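Local coordinates for tetraacyldisaccharide 4'-kinase (Aquifex aeolicus, PDB 4EHX), which probably transfers the gamma-phosphate of ATP to the 4'-position of a tetraacyldisaccharide 1-phosphate, forming lipid IVA in lipid A biosynthesis, at residues 181-186 and 195-200; 201-206 and 299-304. All coordinates share one frame; numbering follows the deposited sequence.

Following the chain from the N terminus, strand 182-186 comes first, and interaction 1 closes when the connection after it doubles back so that 195-200 lies beside 181-186, only eight residues separating the two segments. The chain then enters strand 201-212, parallel to strand 182-186 and next to it. Interaction 2 closes much later: after 92 intervening residues, the end of strand 291-300 pairs antiparallel with 201-206. The two contacts are thus in series, neither nested nor crossed. They meet where strand 182-186 lies against strand 201-212: L183 O and F202 N are 2.9 Å apart, a probable hydrogen bond, and V184 packs on M204. Strand 201-212 thus lies between parallel strand 182-186 and antiparallel strand 291-300.

Interaction 1 of 2, residues 181-186 and 195-200; sequences DALVLT and FFTGKP
L183 meets P200 at the end of a helix-free crossover between two neighbouring parallel strands of this P-loop kinase: the chain leaves strand 182-186, returns past it, and P200 delivers it to strand 201-212. The backbones are joined at this end by one nearly straight bond, L183 N to P200 O, 2.9 Å long with an N-H...O angle of 167°. The same oxygen also receives a CA-H...O contact from A182, while the proline ring sets its CD 3.3 Å from D181 O.

Farther along, apolar bumps take over. The CD1 tip of L183 is the main one. It meets T197 CG2 tip to tip at 3.7 Å and stands at the edge of the F195 ring, near its plane, 3.9 Å from CD2, so one methyl sits between the two loop residues, in contact with both. L185 crosses F195 at about a right angle, its CD1 4.0 Å from F195 CB. F195 has CG anti to the backbone N (chi1 -174°), which carries the ring past L185 toward L183; I177 touches both L183 and F195.

K199 contributes its CB, 4.3 Å from D181 O, and its ammonium group is hydrogen-bonded to the carbonyls of R178 and A180, just ahead of the strand. An ST turn shapes the bend before P200: T197 OG1 accepts from K199 N at 3.1 Å.

Interaction 2 of 2, residues 201-206 and 299-304; sequences TFKMFR and KLEREE
Antiparallel strand pairing joins M204 and F205 to L300 and K299, where strand 291-300 borders strand 201-212, itself beside parallel strand 182-186 of this P-loop kinase. F205 and K299 form a hydrogen-bonded pair, with F205 N to K299 O at 2.9 Å and K299 N to F205 O at 2.8 Å; M204 and L300 form the adjacent non-hydrogen-bonded one. Their side chains share a face, where L300 CD1 rests 3.8 Å from M204 CB. M204 also lies close to G50, predicted to bind ATP.

Past the pairing, E301 N donates to K203 O at 3.0 Å, and a type II turn from L300 to E303 leads into helix 303-312, R302 occupying the N-cap position. E301 runs alongside K203, its OE1 linked by one water to K203 N and by another, weakly, to K203 NZ, whose salt bridge is with E194. E301 OE2 approaches F205 CE1 at 3.6 Å.

The F202 ring packs against the turn, its edge meeting E301 O in plane, 3.4 Å from CD2. R302 bends at chi3 (75°), bringing NH1 over a face of that ring, 3.8 Å from CE2; NH1 also makes a weak 3.0 Å hydrogen bond to T201 O.

Interaction 1 of 2, residues 181-186 and 195-200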
# COMPACT_ATOMS: atom_id res chain seq x y z
N ASP A 181 5.84 -0.88 -16.89
CA ASP A 181 6.62 0.16 -17.54
C ASP A 181 7.87 0.47 -16.74
O ASP A 181 8.87 0.94 -17.28
CB ASP A 181 5.80 1.44 -17.67
CG ASP A 181 4.64 1.28 -18.60
OD1 ASP A 181 4.82 0.72 -19.71
OD2 ASP A 181 3.54 1.72 -18.22
N ALA A 182 7.77 0.26 -15.43
CA ALA A 182 8.88 0.55 -14.53
C ALA A 182 8.84 -0.45 -13.40
O ALA A 182 7.76 -0.87 -12.96
CB ALA A 182 8.76 1.98 -13.97
N LEU A 183 10.02 -0.87 -12.94
CA LEU A 183 10.13 -1.76 -11.79
C LEU A 183 10.71 -1.03 -10.58
O LEU A 183 11.67 -0.28 -10.70
CB LEU A 183 11.04 -2.95 -12.10
CG LEU A 183 10.54 -3.93 -13.16
CD1 LEU A 183 11.54 -5.05 -13.35
CD2 LEU A 183 9.19 -4.49 -12.76
N VAL A 184 10.13 -1.29 -9.42
CA VAL A 184 10.67 -0.78 -8.17
C VAL A 184 11.06 -1.99 -7.35
O VAL A 184 10.21 -2.82 -7.02
CB VAL A 184 9.62 0.06 -7.39
CG1 VAL A 184 10.20 0.52 -6.03
CG2 VAL A 184 9.20 1.29 -8.21
N LEU A 185 12.36 -2.10 -7.06
CA LEU A 185 12.90 -3.26 -6.36
C LEU A 185 12.94 -2.94 -4.88
O LEU A 185 13.78 -2.16 -4.43
CB LEU A 185 14.30 -3.59 -6.88
CG LEU A 185 14.48 -3.77 -8.39
CD1 LEU A 185 15.89 -4.28 -8.70
CD2 LEU A 185 13.44 -4.71 -9.00
N THR A 186 12.04 -3.55 -4.13
CA THR A 186 11.78 -3.15 -2.74
C THR A 186 12.52 -3.97 -1.67
O THR A 186 13.16 -4.99 -1.96
CB THR A 186 10.27 -3.26 -2.45
OG1 THR A 186 9.87 -4.63 -2.66
CG2 THR A 186 9.46 -2.35 -3.41
N PHE A 195 17.99 -6.82 -10.35
CA PHE A 195 17.15 -7.52 -11.30
C PHE A 195 17.09 -6.74 -12.60
O PHE A 195 16.48 -5.67 -12.66
CB PHE A 195 15.75 -7.70 -10.72
CG PHE A 195 14.85 -8.55 -11.56
CD1 PHE A 195 15.21 -9.84 -11.92
CD2 PHE A 195 13.62 -8.07 -11.99
CE1 PHE A 195 14.38 -10.63 -12.69
CE2 PHE A 195 12.78 -8.85 -12.76
CZ PHE A 195 13.16 -10.13 -13.11
N PHE A 196 17.73 -7.28 -13.63
CA PHE A 196 17.79 -6.60 -14.92
C PHE A 196 16.79 -7.14 -15.93
O PHE A 196 16.74 -8.34 -16.20
CB PHE A 196 19.20 -6.67 -15.51
CG PHE A 196 19.31 -6.02 -16.86
CD1 PHE A 196 19.55 -4.66 -16.95
CD2 PHE A 196 19.15 -6.75 -18.02
CE1 PHE A 196 19.65 -4.04 -18.19
CE2 PHE A 196 19.24 -6.15 -19.25
CZ PHE A 196 19.49 -4.79 -19.34
N THR A 197 16.00 -6.23 -16.49
CA THR A 197 14.99 -6.58 -17.47
C THR A 197 15.09 -5.68 -18.70
O THR A 197 14.42 -5.92 -19.70
CB THR A 197 13.57 -6.38 -16.89
OG1 THR A 197 13.39 -5.00 -16.54
CG2 THR A 197 13.36 -7.25 -15.67
N GLY A 198 15.91 -4.64 -18.61
CA GLY A 198 15.92 -3.62 -19.64
C GLY A 198 14.94 -2.49 -19.37
O GLY A 198 15.05 -1.41 -19.96
N LYS A 199 13.98 -2.71 -18.48
CA LYS A 199 13.03 -1.65 -18.11
C LYS A 199 13.64 -0.66 -17.11
O LYS A 199 14.52 -1.02 -16.34
CB LYS A 199 11.77 -2.25 -17.50
CG LYS A 199 11.03 -3.23 -18.41
CD LYS A 199 9.90 -3.93 -17.66
CE LYS A 199 9.13 -4.88 -18.56
NZ LYS A 199 8.41 -4.17 -19.66
N PRO A 200 13.13 0.58 -17.11
CA PRO A 200 13.54 1.54 -16.07
C PRO A 200 13.32 0.90 -14.70
O PRO A 200 12.23 0.41 -14.40
CB PRO A 200 12.56 2.70 -16.26
CG PRO A 200 12.11 2.59 -17.69
CD PRO A 200 12.06 1.11 -17.97

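Interaction 2 of 2, residues 201-206 and 299-304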
# COMPACT_ATOMS: atom_id res chain seq x y z
N THR A 201 14.36 0.90 -13.87
CA THR A 201 14.35 0.14 -12.64
C THR A 201 14.91 0.99 -11.50
O THR A 201 15.92 1.66 -11.68
CB THR A 201 15.17 -1.16 -12.81
OG1 THR A 201 14.57 -1.95 -13.85
CG2 THR A 201 15.19 -1.97 -11.52
N PHE A 202 14.25 0.94 -10.35
CA PHE A 202 14.56 1.83 -9.23
C PHE A 202 14.59 1.07 -7.91
O PHE A 202 13.57 0.53 -7.47
CB PHE A 202 13.49 2.91 -9.12
CG PHE A 202 13.28 3.67 -10.39
CD1 PHE A 202 12.37 3.20 -11.33
CD2 PHE A 202 14.01 4.81 -10.66
CE1 PHE A 202 12.19 3.89 -12.52
CE2 PHE A 202 13.84 5.50 -11.85
CZ PHE A 202 12.92 5.03 -12.78
N LYS A 203 15.73 1.07 -7.25
CA LYS A 203 15.84 0.41 -5.96
C LYS A 203 15.19 1.27 -4.89
O LYS A 203 15.39 2.49 -4.85
CB LYS A 203 17.31 0.20 -5.60
CG LYS A 203 17.99 -0.91 -6.40
CD LYS A 203 19.43 -1.01 -5.92
CE LYS A 203 20.15 -2.22 -6.49
NZ LYS A 203 21.51 -2.27 -5.86
N MET A 204 14.44 0.62 -4.01
CA MET A 204 13.72 1.33 -2.96
C MET A 204 14.16 0.87 -1.59
O MET A 204 14.17 -0.33 -1.30
CB MET A 204 12.22 1.10 -3.12
CG MET A 204 11.39 1.67 -1.97
SD MET A 204 9.61 1.47 -2.27
CE MET A 204 9.12 0.63 -0.76
N PHE A 205 14.54 1.84 -0.75
CA PHE A 205 14.97 1.59 0.62
C PHE A 205 13.95 2.27 1.49
O PHE A 205 13.40 3.29 1.09
CB PHE A 205 16.35 2.22 0.88
CG PHE A 205 17.48 1.58 0.11
CD1 PHE A 205 17.66 1.86 -1.24
CD2 PHE A 205 18.38 0.74 0.74
CE1 PHE A 205 18.71 1.28 -1.95
CE2 PHE A 205 19.44 0.17 0.04
CZ PHE A 205 19.60 0.43 -1.31
N ARG A 206 13.66 1.71 2.66
CA ARG A 206 12.83 2.42 3.62
C ARG A 206 13.63 2.59 4.89
O ARG A 206 14.22 1.64 5.39
CB ARG A 206 11.52 1.68 3.89
CG ARG A 206 10.51 1.84 2.78
CD ARG A 206 9.12 1.38 3.19
NE ARG A 206 9.08 -0.04 3.47
CZ ARG A 206 7.99 -0.71 3.82
NH1 ARG A 206 6.83 -0.07 3.93
NH2 ARG A 206 8.05 -2.01 4.05
N LYS A 299 13.38 5.96 0.27
CA LYS A 299 14.52 6.54 -0.41
C LYS A 299 14.66 5.75 -1.69
O LYS A 299 14.86 4.54 -1.65
CB LYS A 299 15.78 6.38 0.42
CG LYS A 299 15.64 6.86 1.86
CD LYS A 299 15.56 8.37 1.92
CE LYS A 299 15.59 8.87 3.37
NZ LYS A 299 15.46 10.35 3.43
N LEU A 300 14.54 6.43 -2.82
CA LEU A 300 14.57 5.75 -4.11
C LEU A 300 15.79 6.15 -4.93
O LEU A 300 16.04 7.33 -5.13
CB LEU A 300 13.32 6.13 -4.91
CG LEU A 300 12.96 5.21 -6.08
CD1 LEU A 300 12.31 3.96 -5.55
CD2 LEU A 300 12.02 5.92 -7.04
N GLU A 301 16.53 5.17 -5.43
CA GLU A 301 17.66 5.46 -6.32
C GLU A 301 17.19 6.01 -7.67
O GLU A 301 16.14 5.61 -8.17
CB GLU A 301 18.52 4.21 -6.53
CG GLU A 301 19.25 3.75 -5.29
CD GLU A 301 20.31 2.70 -5.60
OE1 GLU A 301 20.48 2.35 -6.79
OE2 GLU A 301 20.97 2.23 -4.65
N ARG A 302 17.96 6.93 -8.24
CA ARG A 302 17.67 7.50 -9.58
C ARG A 302 16.31 8.17 -9.60
O ARG A 302 15.59 8.11 -10.59
CB ARG A 302 17.72 6.41 -10.66
CG ARG A 302 18.95 5.52 -10.61
CD ARG A 302 18.77 4.29 -11.51
NE ARG A 302 18.91 4.60 -12.93
CZ ARG A 302 17.96 4.39 -13.85
NH1 ARG A 302 16.80 3.86 -13.50
NH2 ARG A 302 18.19 4.71 -15.11
N GLU A 303 15.94 8.79 -8.49
CA GLU A 303 14.65 9.45 -8.35
C GLU A 303 14.32 10.41 -9.51
O GLU A 303 13.17 10.47 -9.99
CB GLU A 303 14.64 10.16 -6.99
CG GLU A 303 13.67 11.27 -6.83
CD GLU A 303 13.65 11.72 -5.39
OE1 GLU A 303 12.99 11.04 -4.58
OE2 GLU A 303 14.31 12.72 -5.08
N GLU A 304 15.31 11.15 -9.98
CA GLU A 304 15.07 12.08 -11.07
C GLU A 304 14.64 11.39 -12.37
O GLU A 304 13.91 11.98 -13.16
CB GLU A 304 16.27 13.01 -11.29
CG GLU A 304 16.38 14.08 -10.21
CD GLU A 304 17.78 14.63 -10.07
OE1 GLU A 304 18.53 14.13 -9.19
OE2 GLU A 304 18.12 15.56 -10.84
O HOH W 1 18.09 1.71 -8.85
O HOH W 2 21.93 0.02 -8.06